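PDB 2B1X: naphthalene dioxygenase large subunit from Rhodococcus sp., which is the large subunit of a Rieske-type non-haem iron oxygenase, with a [2Fe-2S] cluster in one domain and a separate iron ion in its catalytic domain. Local coordinates for residues A[175-185]-A[275-284]; A[262-270]-A[285-293]. All coordinates share one frame; numbering follows the deposited sequence.

Contact 1: residues A[175-185]-A[275-284]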
loop_
_atom_site.group_PDB
_atom_site.type_symbol
_atom_site.label_atom_id
_atom_site.label_comp_id
_atom_site.label_asym_id
_atom_site.label_seq_id
_atom_site.Cartn_x
_atom_site.Cartn_y
_atom_site.Cartn_z
ATOM N N PHE A 175 -24.502 -8.887 -35.747
ATOM C CA PHE A 175 -25.853 -9.473 -35.795
ATOM C C PHE A 175 -26.517 -9.560 -34.409
ATOM O O PHE A 175 -27.699 -9.274 -34.257
ATOM C CB PHE A 175 -25.771 -10.869 -36.426
ATOM C CG PHE A 175 -27.094 -11.607 -36.500
ATOM C CD1 PHE A 175 -27.556 -12.352 -35.420
ATOM C CD2 PHE A 175 -27.850 -11.591 -37.666
ATOM C CE1 PHE A 175 -28.765 -13.034 -35.501
ATOM C CE2 PHE A 175 -29.047 -12.279 -37.755
ATOM C CZ PHE A 175 -29.513 -12.997 -36.670
ATOM N N TYR A 176 -25.724 -9.916 -33.408
ATOM C CA TYR A 176 -26.194 -10.110 -32.036
ATOM C C TYR A 176 -26.168 -8.814 -31.246
ATOM O O TYR A 176 -27.062 -8.566 -30.459
ATOM C CB TYR A 176 -25.349 -11.193 -31.343
ATOM C CG TYR A 176 -25.450 -12.505 -32.073
ATOM C CD1 TYR A 176 -24.435 -12.933 -32.938
ATOM C CD2 TYR A 176 -26.592 -13.308 -31.944
ATOM C CE1 TYR A 176 -24.545 -14.149 -33.651
ATOM C CE2 TYR A 176 -26.708 -14.503 -32.640
ATOM C CZ TYR A 176 -25.687 -14.934 -33.488
ATOM O OH TYR A 176 -25.837 -16.132 -34.207
ATOM N N LEU A 177 -25.145 -7.999 -31.442
ATOM C CA LEU A 177 -25.110 -6.673 -30.808
ATOM C C LEU A 177 -26.362 -5.859 -31.164
ATOM O O LEU A 177 -26.933 -5.175 -30.316
ATOM C CB LEU A 177 -23.863 -5.906 -31.214
ATOM C CG LEU A 177 -22.519 -6.445 -30.670
ATOM C CD1 LEU A 177 -21.381 -5.599 -31.277
ATOM C CD2 LEU A 177 -22.432 -6.443 -29.127
ATOM N N ASP A 178 -26.797 -5.948 -32.412
ATOM C CA ASP A 178 -28.031 -5.258 -32.840
ATOM C C ASP A 178 -29.227 -5.593 -31.951
ATOM O O ASP A 178 -30.046 -4.736 -31.628
ATOM C CB ASP A 178 -28.413 -5.661 -34.271
ATOM C CG ASP A 178 -27.467 -5.110 -35.313
ATOM O OD1 ASP A 178 -26.585 -4.268 -34.964
ATOM O OD2 ASP A 178 -27.544 -5.491 -36.514
ATOM N N ILE A 179 -29.337 -6.869 -31.597
ATOM C CA ILE A 179 -30.443 -7.370 -30.793
ATOM C C ILE A 179 -30.509 -6.682 -29.423
ATOM O O ILE A 179 -31.578 -6.509 -28.869
ATOM C CB ILE A 179 -30.320 -8.890 -30.656
ATOM C CG1 ILE A 179 -30.725 -9.576 -31.973
ATOM C CG2 ILE A 179 -31.200 -9.432 -29.496
ATOM C CD1 ILE A 179 -30.466 -11.081 -32.006
ATOM N N VAL A 180 -29.352 -6.286 -28.910
ATOM C CA VAL A 180 -29.244 -5.612 -27.624
ATOM C C VAL A 180 -29.213 -4.078 -27.792
ATOM O O VAL A 180 -29.792 -3.363 -26.993
ATOM C CB VAL A 180 -27.993 -6.153 -26.864
ATOM C CG1 VAL A 180 -27.361 -5.132 -25.967
ATOM C CG2 VAL A 180 -28.352 -7.440 -26.088
ATOM N N LEU A 181 -28.586 -3.580 -28.850
ATOM C CA LEU A 181 -28.332 -2.134 -28.965
ATOM C C LEU A 181 -29.315 -1.350 -29.834
ATOM O O LEU A 181 -29.450 -0.134 -29.666
ATOM C CB LEU A 181 -26.921 -1.865 -29.493
ATOM C CG LEU A 181 -25.716 -2.514 -28.797
ATOM C CD1 LEU A 181 -24.501 -2.256 -29.639
ATOM C CD2 LEU A 181 -25.501 -2.001 -27.369
ATOM N N ASP A 182 -29.972 -2.029 -30.773
ATOM C CA ASP A 182 -30.690 -1.330 -31.831
ATOM C C ASP A 182 -32.202 -1.563 -31.855
ATOM O O ASP A 182 -32.821 -1.506 -32.919
ATOM C CB ASP A 182 -30.100 -1.697 -33.198
ATOM C CG ASP A 182 -30.348 -0.623 -34.243
ATOM O OD1 ASP A 182 -30.401 0.574 -33.887
ATOM O OD2 ASP A 182 -30.529 -0.893 -35.442
ATOM N N ARG A 183 -32.785 -1.808 -30.687
ATOM C CA ARG A 183 -34.210 -2.100 -30.594
ATOM C C ARG A 183 -35.115 -0.893 -30.804
ATOM O O ARG A 183 -36.219 -1.061 -31.242
ATOM C CB ARG A 183 -34.532 -2.748 -29.241
ATOM C CG ARG A 183 -33.845 -4.085 -29.018
ATOM C CD ARG A 183 -34.274 -4.804 -27.765
ATOM N NE ARG A 183 -33.789 -4.191 -26.532
ATOM C CZ ARG A 183 -33.036 -4.810 -25.626
ATOM N NH1 ARG A 183 -32.632 -6.057 -25.824
ATOM N NH2 ARG A 183 -32.653 -4.166 -24.528
ATOM N N SER A 184 -34.657 0.304 -30.459
ATOM C CA SER A 184 -35.507 1.489 -30.417
ATOM C C SER A 184 -35.000 2.599 -31.356
ATOM O O SER A 184 -33.809 2.650 -31.672
ATOM C CB SER A 184 -35.560 2.017 -28.975
ATOM O OG SER A 184 -34.323 2.638 -28.609
ATOM N N ASP A 185 -35.921 3.463 -31.785
ATOM C CA ASP A 185 -35.635 4.590 -32.679
ATOM C C ASP A 185 -34.740 5.643 -32.049
ATOM O O ASP A 185 -33.804 6.139 -32.696
ATOM C CB ASP A 185 -36.940 5.263 -33.109
ATOM C CG ASP A 185 -37.716 4.459 -34.148
ATOM O OD1 ASP A 185 -37.137 3.581 -34.836
ATOM O OD2 ASP A 185 -38.952 4.641 -34.345
ATOM N N GLU A 275 -41.080 -0.940 -32.185
ATOM C CA GLU A 275 -39.918 -0.405 -32.887
ATOM C C GLU A 275 -38.959 -1.549 -33.266
ATOM O O GLU A 275 -38.493 -1.618 -34.404
ATOM C CB GLU A 275 -39.247 0.718 -32.064
ATOM C CG GLU A 275 -40.167 1.940 -31.890
ATOM C CD GLU A 275 -39.565 3.073 -31.070
ATOM O OE1 GLU A 275 -38.397 2.963 -30.610
ATOM O OE2 GLU A 275 -40.261 4.104 -30.915
ATOM N N LEU A 276 -38.712 -2.475 -32.339
ATOM C CA LEU A 276 -37.754 -3.550 -32.593
ATOM C C LEU A 276 -38.199 -4.495 -33.736
ATOM O O LEU A 276 -37.393 -4.953 -34.545
ATOM C CB LEU A 276 -37.397 -4.306 -31.293
ATOM C CG LEU A 276 -38.305 -5.395 -30.727
ATOM C CD1 LEU A 276 -38.134 -6.725 -31.463
ATOM C CD2 LEU A 276 -38.017 -5.589 -29.232
ATOM N N GLU A 277 -39.490 -4.750 -33.817
ATOM C CA GLU A 277 -40.062 -5.509 -34.936
ATOM C C GLU A 277 -39.842 -4.857 -36.305
ATOM O O GLU A 277 -39.873 -5.525 -37.340
ATOM C CB GLU A 277 -41.551 -5.740 -34.712
ATOM C CG GLU A 277 -41.841 -6.696 -33.566
ATOM C CD GLU A 277 -43.323 -6.958 -33.326
ATOM O OE1 GLU A 277 -44.151 -6.001 -33.375
ATOM O OE2 GLU A 277 -43.662 -8.143 -33.069
ATOM N N ARG A 278 -39.590 -3.553 -36.293
ATOM C CA ARG A 278 -39.373 -2.795 -37.507
ATOM C C ARG A 278 -37.874 -2.505 -37.717
ATOM O O ARG A 278 -37.428 -2.381 -38.863
ATOM C CB ARG A 278 -40.283 -1.555 -37.454
ATOM C CG ARG A 278 -39.827 -0.263 -38.086
ATOM C CD ARG A 278 -40.837 0.863 -37.865
ATOM N NE ARG A 278 -40.374 1.851 -36.880
ATOM C CZ ARG A 278 -41.116 2.327 -35.879
ATOM N NH1 ARG A 278 -42.365 1.910 -35.685
ATOM N NH2 ARG A 278 -40.605 3.237 -35.064
ATOM N N ARG A 279 -37.096 -2.435 -36.635
ATOM C CA ARG A 279 -35.675 -2.096 -36.741
ATOM C C ARG A 279 -34.787 -3.315 -37.016
ATOM O O ARG A 279 -33.780 -3.203 -37.714
ATOM C CB ARG A 279 -35.196 -1.350 -35.498
ATOM C CG ARG A 279 -35.828 0.009 -35.288
ATOM C CD ARG A 279 -35.159 0.824 -34.205
ATOM N NE ARG A 279 -33.759 1.094 -34.504
ATOM C CZ ARG A 279 -33.341 2.139 -35.197
ATOM N NH1 ARG A 279 -34.225 3.008 -35.668
ATOM N NH2 ARG A 279 -32.040 2.323 -35.422
ATOM N N LEU A 280 -35.155 -4.474 -36.476
ATOM C CA LEU A 280 -34.321 -5.676 -36.594
ATOM C C LEU A 280 -34.861 -6.560 -37.718
ATOM O O LEU A 280 -36.029 -6.433 -38.084
ATOM C CB LEU A 280 -34.311 -6.463 -35.280
ATOM C CG LEU A 280 -33.865 -5.737 -34.009
ATOM C CD1 LEU A 280 -34.196 -6.596 -32.789
ATOM C CD2 LEU A 280 -32.378 -5.381 -34.059
ATOM N N THR A 281 -34.012 -7.442 -38.262
ATOM C CA THR A 281 -34.450 -8.396 -39.287
ATOM C C THR A 281 -35.325 -9.481 -38.666
ATOM O O THR A 281 -35.191 -9.785 -37.485
ATOM C CB THR A 281 -33.267 -9.071 -40.051
ATOM O OG1 THR A 281 -32.608 -10.020 -39.189
ATOM C CG2 THR A 281 -32.173 -8.048 -40.443
ATOM N N PRO A 282 -36.212 -10.077 -39.461
ATOM C CA PRO A 282 -37.059 -11.175 -38.969
ATOM C C PRO A 282 -36.253 -12.281 -38.251
ATOM O O PRO A 282 -36.704 -12.835 -37.234
ATOM C CB PRO A 282 -37.737 -11.695 -40.248
ATOM C CG PRO A 282 -37.765 -10.510 -41.160
ATOM C CD PRO A 282 -36.478 -9.763 -40.877
ATOM N N GLU A 283 -35.053 -12.575 -38.741
ATOM C CA GLU A 283 -34.188 -13.567 -38.090
ATOM C C GLU A 283 -33.759 -13.111 -36.687
ATOM O O GLU A 283 -33.800 -13.906 -35.746
ATOM C CB GLU A 283 -32.965 -13.889 -38.956
ATOM C CG GLU A 283 -33.315 -14.521 -40.300
ATOM C CD GLU A 283 -33.576 -13.503 -41.411
ATOM O OE1 GLU A 283 -33.686 -13.939 -42.589
ATOM O OE2 GLU A 283 -33.678 -12.277 -41.131
ATOM N N GLN A 284 -33.388 -11.836 -36.555
ATOM C CA GLN A 284 -32.999 -11.257 -35.256
ATOM C C GLN A 284 -34.204 -11.263 -34.325
ATOM O O GLN A 284 -34.088 -11.653 -33.155
ATOM C CB GLN A 284 -32.436 -9.839 -35.423
ATOM C CG GLN A 284 -31.069 -9.813 -36.087
ATOM C CD GLN A 284 -30.607 -8.439 -36.458
ATOM O OE1 GLN A 284 -31.389 -7.644 -36.977
ATOM N NE2 GLN A 284 -29.329 -8.141 -36.205
#
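Gln284 reaches across to the helix of Phe175 and Ile179, and its side chain can be followed from CB to the tip, meeting Ile179, then the Phe175 ring, then Phe175 O and Asp178. Gln284 CB lies 3.9 Å from Ile179 CG1. Next, Gln284 CG sits over one face of the Phe175 ring, 3.8 Å from the centroid and displaced toward the rim, a CH-pi contact; the ring is brought there by its CG standing anti to the backbone N (chi1 178°). At the tip, Gln284 NE2 donates to Phe175 O at 2.8 Å, in the carbonyl plane on a lone pair. Gln284 NE2 also donates to Asp178 OD2 at 3.2 Å, on the anti side of that carboxylate, whose other oxygen pairs with Lys152 and Tyr151. The amide oxygen turns back instead: Thr281 N donates to Gln284 OE1, while Thr281 OG1 accepts from Gln284 N. This reciprocal pair is a capping box starting helix 282-288, so the amide that closes the N-terminus of one helix also grips another, 174-181, in the catalytic domain. Between the polar groups, Leu280 CD2 packs against the backbone of Asp178. Beyond helix 174-181 the chemistry becomes ionic. Arg279 takes Asp182 side-on, Arg279 NH2 to Asp182 OD1 at 2.8 Å on the syn side and NE to the backbone Asp182 O, with the guanidinium nearly perpendicular to the carboxylate (89°). Arg279 NH1 continues to Asp185 OD1 at 3.1 Å, while Ser184 O lies over one guanidinium face. Extended beyond CG, Glu275 receives Asp185 N on Glu275 OE1 at 2.8 Å, from above the carboxylate plane.

Contact 2: residues A[262-270]-A[285-293]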
loop_
_atom_site.group_PDB
_atom_site.type_symbol
_atom_site.label_atom_id
_atom_site.label_comp_id
_atom_site.label_asym_id
_atom_site.label_seq_id
_atom_site.Cartn_x
_atom_site.Cartn_y
_atom_site.Cartn_z
ATOM N N LEU A 262 -43.460 -16.886 -20.712
ATOM C CA LEU A 262 -43.022 -15.587 -20.236
ATOM C C LEU A 262 -43.329 -14.614 -21.349
ATOM O O LEU A 262 -43.289 -14.994 -22.520
ATOM C CB LEU A 262 -41.522 -15.587 -19.932
ATOM C CG LEU A 262 -41.045 -16.351 -18.692
ATOM C CD1 LEU A 262 -39.529 -16.211 -18.521
ATOM C CD2 LEU A 262 -41.799 -15.898 -17.443
ATOM N N PRO A 263 -43.659 -13.376 -20.997
ATOM C CA PRO A 263 -43.859 -12.326 -21.996
ATOM C C PRO A 263 -42.753 -12.321 -23.050
ATOM O O PRO A 263 -41.565 -12.451 -22.722
ATOM C CB PRO A 263 -43.829 -11.045 -21.154
ATOM C CG PRO A 263 -44.379 -11.474 -19.825
ATOM C CD PRO A 263 -43.907 -12.890 -19.624
ATOM N N GLU A 264 -43.153 -12.187 -24.313
ATOM C CA GLU A 264 -42.199 -12.126 -25.412
ATOM C C GLU A 264 -41.308 -10.892 -25.317
ATOM O O GLU A 264 -41.689 -9.883 -24.718
ATOM C CB GLU A 264 -42.922 -12.136 -26.750
ATOM C CG GLU A 264 -43.668 -13.431 -27.017
ATOM C CD GLU A 264 -44.424 -13.431 -28.343
ATOM O OE1 GLU A 264 -44.639 -12.344 -28.940
ATOM O OE2 GLU A 264 -44.805 -14.537 -28.783
ATOM N N PHE A 265 -40.119 -10.997 -25.905
ATOM C CA PHE A 265 -39.204 -9.877 -25.987
ATOM C C PHE A 265 -38.860 -9.369 -24.580
ATOM O O PHE A 265 -38.819 -8.165 -24.334
ATOM C CB PHE A 265 -39.815 -8.764 -26.860
ATOM C CG PHE A 265 -40.227 -9.222 -28.243
ATOM C CD1 PHE A 265 -41.571 -9.186 -28.630
ATOM C CD2 PHE A 265 -39.282 -9.685 -29.153
ATOM C CE1 PHE A 265 -41.960 -9.587 -29.908
ATOM C CE2 PHE A 265 -39.650 -10.114 -30.417
ATOM C CZ PHE A 265 -41.007 -10.059 -30.805
ATOM N N MET A 266 -38.657 -10.313 -23.658
ATOM C CA MET A 266 -38.212 -10.010 -22.288
ATOM C C MET A 266 -39.218 -9.130 -21.565
ATOM O O MET A 266 -38.879 -8.439 -20.597
ATOM C CB MET A 266 -36.840 -9.320 -22.290
ATOM C CG MET A 266 -35.730 -10.164 -22.840
ATOM S SD MET A 266 -34.152 -9.392 -22.548
ATOM C CE MET A 266 -33.893 -9.905 -20.791
ATOM N N GLY A 267 -40.450 -9.121 -22.060
ATOM C CA GLY A 267 -41.466 -8.229 -21.523
ATOM C C GLY A 267 -41.170 -6.740 -21.671
ATOM O O GLY A 267 -41.658 -5.921 -20.885
ATOM N N LEU A 268 -40.409 -6.369 -22.691
ATOM C CA LEU A 268 -40.176 -4.953 -22.969
ATOM C C LEU A 268 -41.465 -4.191 -23.226
ATOM O O LEU A 268 -42.478 -4.787 -23.672
ATOM C CB LEU A 268 -39.233 -4.781 -24.148
ATOM C CG LEU A 268 -37.772 -5.096 -23.845
ATOM C CD1 LEU A 268 -37.032 -5.213 -25.152
ATOM C CD2 LEU A 268 -37.138 -4.046 -22.907
ATOM N N PRO A 269 -41.466 -2.882 -22.943
ATOM C CA PRO A 269 -42.668 -2.080 -23.150
ATOM C C PRO A 269 -43.135 -2.111 -24.610
ATOM O O PRO A 269 -42.346 -2.295 -25.555
ATOM C CB PRO A 269 -42.231 -0.672 -22.746
ATOM C CG PRO A 269 -41.059 -0.898 -21.812
ATOM C CD PRO A 269 -40.357 -2.077 -22.395
ATOM N N GLU A 270 -44.433 -1.912 -24.776
ATOM C CA GLU A 270 -45.114 -2.079 -26.059
ATOM C C GLU A 270 -44.542 -1.197 -27.175
ATOM O O GLU A 270 -44.435 -1.643 -28.325
ATOM C CB GLU A 270 -46.607 -1.820 -25.881
ATOM C CG GLU A 270 -47.284 -2.846 -24.983
ATOM C CD GLU A 270 -47.491 -2.376 -23.534
ATOM O OE1 GLU A 270 -46.488 -1.982 -22.832
ATOM O OE2 GLU A 270 -48.687 -2.423 -23.097
ATOM N N VAL A 285 -35.357 -10.857 -34.857
ATOM C CA VAL A 285 -36.602 -10.775 -34.089
ATOM C C VAL A 285 -36.979 -12.126 -33.462
ATOM O O VAL A 285 -37.329 -12.200 -32.267
ATOM C CB VAL A 285 -37.772 -10.236 -34.946
ATOM C CG1 VAL A 285 -39.110 -10.364 -34.199
ATOM C CG2 VAL A 285 -37.539 -8.780 -35.382
ATOM N N GLU A 286 -36.924 -13.196 -34.272
ATOM C CA GLU A 286 -37.259 -14.526 -33.777
ATOM C C GLU A 286 -36.240 -15.111 -32.783
ATOM O O GLU A 286 -36.615 -15.860 -31.882
ATOM C CB GLU A 286 -37.552 -15.501 -34.940
ATOM C CG GLU A 286 -38.831 -15.187 -35.721
ATOM C CD GLU A 286 -40.020 -14.837 -34.828
ATOM O OE1 GLU A 286 -40.349 -15.637 -33.911
ATOM O OE2 GLU A 286 -40.620 -13.758 -35.040
ATOM N N ILE A 287 -34.963 -14.780 -32.932
ATOM C CA ILE A 287 -33.983 -15.157 -31.905
ATOM C C ILE A 287 -34.273 -14.426 -30.586
ATOM O O ILE A 287 -34.198 -15.031 -29.508
ATOM C CB ILE A 287 -32.524 -14.935 -32.406
ATOM C CG1 ILE A 287 -32.153 -16.023 -33.424
ATOM C CG2 ILE A 287 -31.540 -14.836 -31.245
ATOM C CD1 ILE A 287 -30.890 -15.732 -34.249
ATOM N N PHE A 288 -34.637 -13.140 -30.666
ATOM C CA PHE A 288 -34.893 -12.365 -29.443
ATOM C C PHE A 288 -36.210 -12.731 -28.766
ATOM O O PHE A 288 -36.339 -12.624 -27.542
ATOM C CB PHE A 288 -34.858 -10.859 -29.718
ATOM C CG PHE A 288 -34.922 -10.005 -28.470
ATOM C CD1 PHE A 288 -34.048 -10.235 -27.398
ATOM C CD2 PHE A 288 -35.822 -8.949 -28.383
ATOM C CE1 PHE A 288 -34.079 -9.432 -26.239
ATOM C CE2 PHE A 288 -35.863 -8.136 -27.232
ATOM C CZ PHE A 288 -34.991 -8.386 -26.154
ATOM N N ARG A 289 -37.192 -13.163 -29.553
ATOM C CA ARG A 289 -38.557 -13.308 -29.047
ATOM C C ARG A 289 -38.711 -14.071 -27.697
ATOM O O ARG A 289 -39.446 -13.604 -26.806
ATOM C CB ARG A 289 -39.458 -13.925 -30.106
ATOM C CG ARG A 289 -40.930 -13.894 -29.752
ATOM C CD ARG A 289 -41.835 -14.627 -30.756
ATOM N NE ARG A 289 -41.802 -13.979 -32.069
ATOM C CZ ARG A 289 -42.567 -12.947 -32.421
ATOM N NH1 ARG A 289 -43.435 -12.435 -31.562
ATOM N NH2 ARG A 289 -42.454 -12.423 -33.636
ATOM N N PRO A 290 -38.081 -15.239 -27.565
ATOM C CA PRO A 290 -38.184 -16.032 -26.337
ATOM C C PRO A 290 -37.007 -15.832 -25.344
ATOM O O PRO A 290 -36.825 -16.637 -24.454
ATOM C CB PRO A 290 -38.163 -17.460 -26.876
ATOM C CG PRO A 290 -37.288 -17.385 -28.092
ATOM C CD PRO A 290 -37.254 -15.942 -28.567
ATOM N N THR A 291 -36.229 -14.767 -25.487
ATOM C CA THR A 291 -35.050 -14.568 -24.624
ATOM C C THR A 291 -35.408 -14.229 -23.181
ATOM O O THR A 291 -36.347 -13.461 -22.934
ATOM C CB THR A 291 -34.196 -13.444 -25.212
ATOM O OG1 THR A 291 -33.584 -13.923 -26.420
ATOM C CG2 THR A 291 -33.007 -13.077 -24.285
ATOM N N ALA A 292 -34.655 -14.818 -22.244
ATOM C CA ALA A 292 -34.634 -14.407 -20.835
ATOM C C ALA A 292 -33.255 -13.849 -20.397
ATOM O O ALA A 292 -33.172 -12.908 -19.584
ATOM C CB ALA A 292 -35.011 -15.584 -19.946
ATOM N N PHE A 293 -32.183 -14.440 -20.918
ATOM C CA PHE A 293 -30.817 -13.995 -20.615
ATOM C C PHE A 293 -29.945 -13.963 -21.848
ATOM O O PHE A 293 -29.958 -14.907 -22.661
ATOM C CB PHE A 293 -30.125 -14.912 -19.615
ATOM C CG PHE A 293 -30.920 -15.153 -18.382
ATOM C CD1 PHE A 293 -31.591 -16.358 -18.209
ATOM C CD2 PHE A 293 -30.988 -14.187 -17.382
ATOM C CE1 PHE A 293 -32.332 -16.596 -17.068
ATOM C CE2 PHE A 293 -31.751 -14.415 -16.243
ATOM C CZ PHE A 293 -32.426 -15.615 -16.092
HETATM O O HOH W 1 -38.701 -13.186 -24.160
#
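Phe265 N donates to Arg289 O over 2.8 Å in a nearly straight bond (171°), joining the loop before helix 270-279 to the type I beta turn Phe288-Thr291. Around this bond the Phe265 ring is hemmed in: Arg289 CG lies over one face in a CH-pi contact, and Phe288 CD2 comes to the ring edge, 3.6 Å from Phe265 CD2. The Arg289 chain bends at chi3 (-64°), laying one face of its guanidinium by Phe265 CZ. The group is held there between two acids. Arg289 NE and NH2 grip Glu286 side-on, with Glu286 OE2 using its syn lone pair, whereas Arg289 NH1 donates to Glu264 OE1 at 2.9 Å, from above that carboxylate's plane. Further along the loop, Met266 SD makes an oblique Met-aromatic contact with Phe288, 4.8 Å from the ring centroid, and Leu268 CD1 touches the edge of the same ring. A water bridges the two backbones, accepting from Met266 N at 2.9 Å. The same water lies 2.7 Å from Thr291 O. In the outer shell, Val273 and Leu276 of helix 270-279 pack on Phe265, and Ile254 lies opposite the classic beta bulge of Ala292 and Phe293, where Ala292 O is 3.3 Å from Met266 CE.

How the contacts relate
Both contacts draw on helix 282-288, contact 1 at its start and contact 2 along its later residues, and their centres lie about 12 Å apart. Contact 2 is the more buried: aromatic and sulfur-containing side chains dominate, with a salt-bridge network at its margin. Contact 1 is only partly buried, passing from apolar packing and amide bonds beside helix 174-181 to an acid-arginine network beyond that helix. The two meet directly through Arg183, salt-bridged to Glu343, whose NH1 is 3.3 Å from Phe288 CZ, and through Ile179, which packs on the same ring. Contact 2 joins the sheet through backbone bonds of Ala292 and Phe293 with Ile254, whereas helix 174-181 packs on it through side chains.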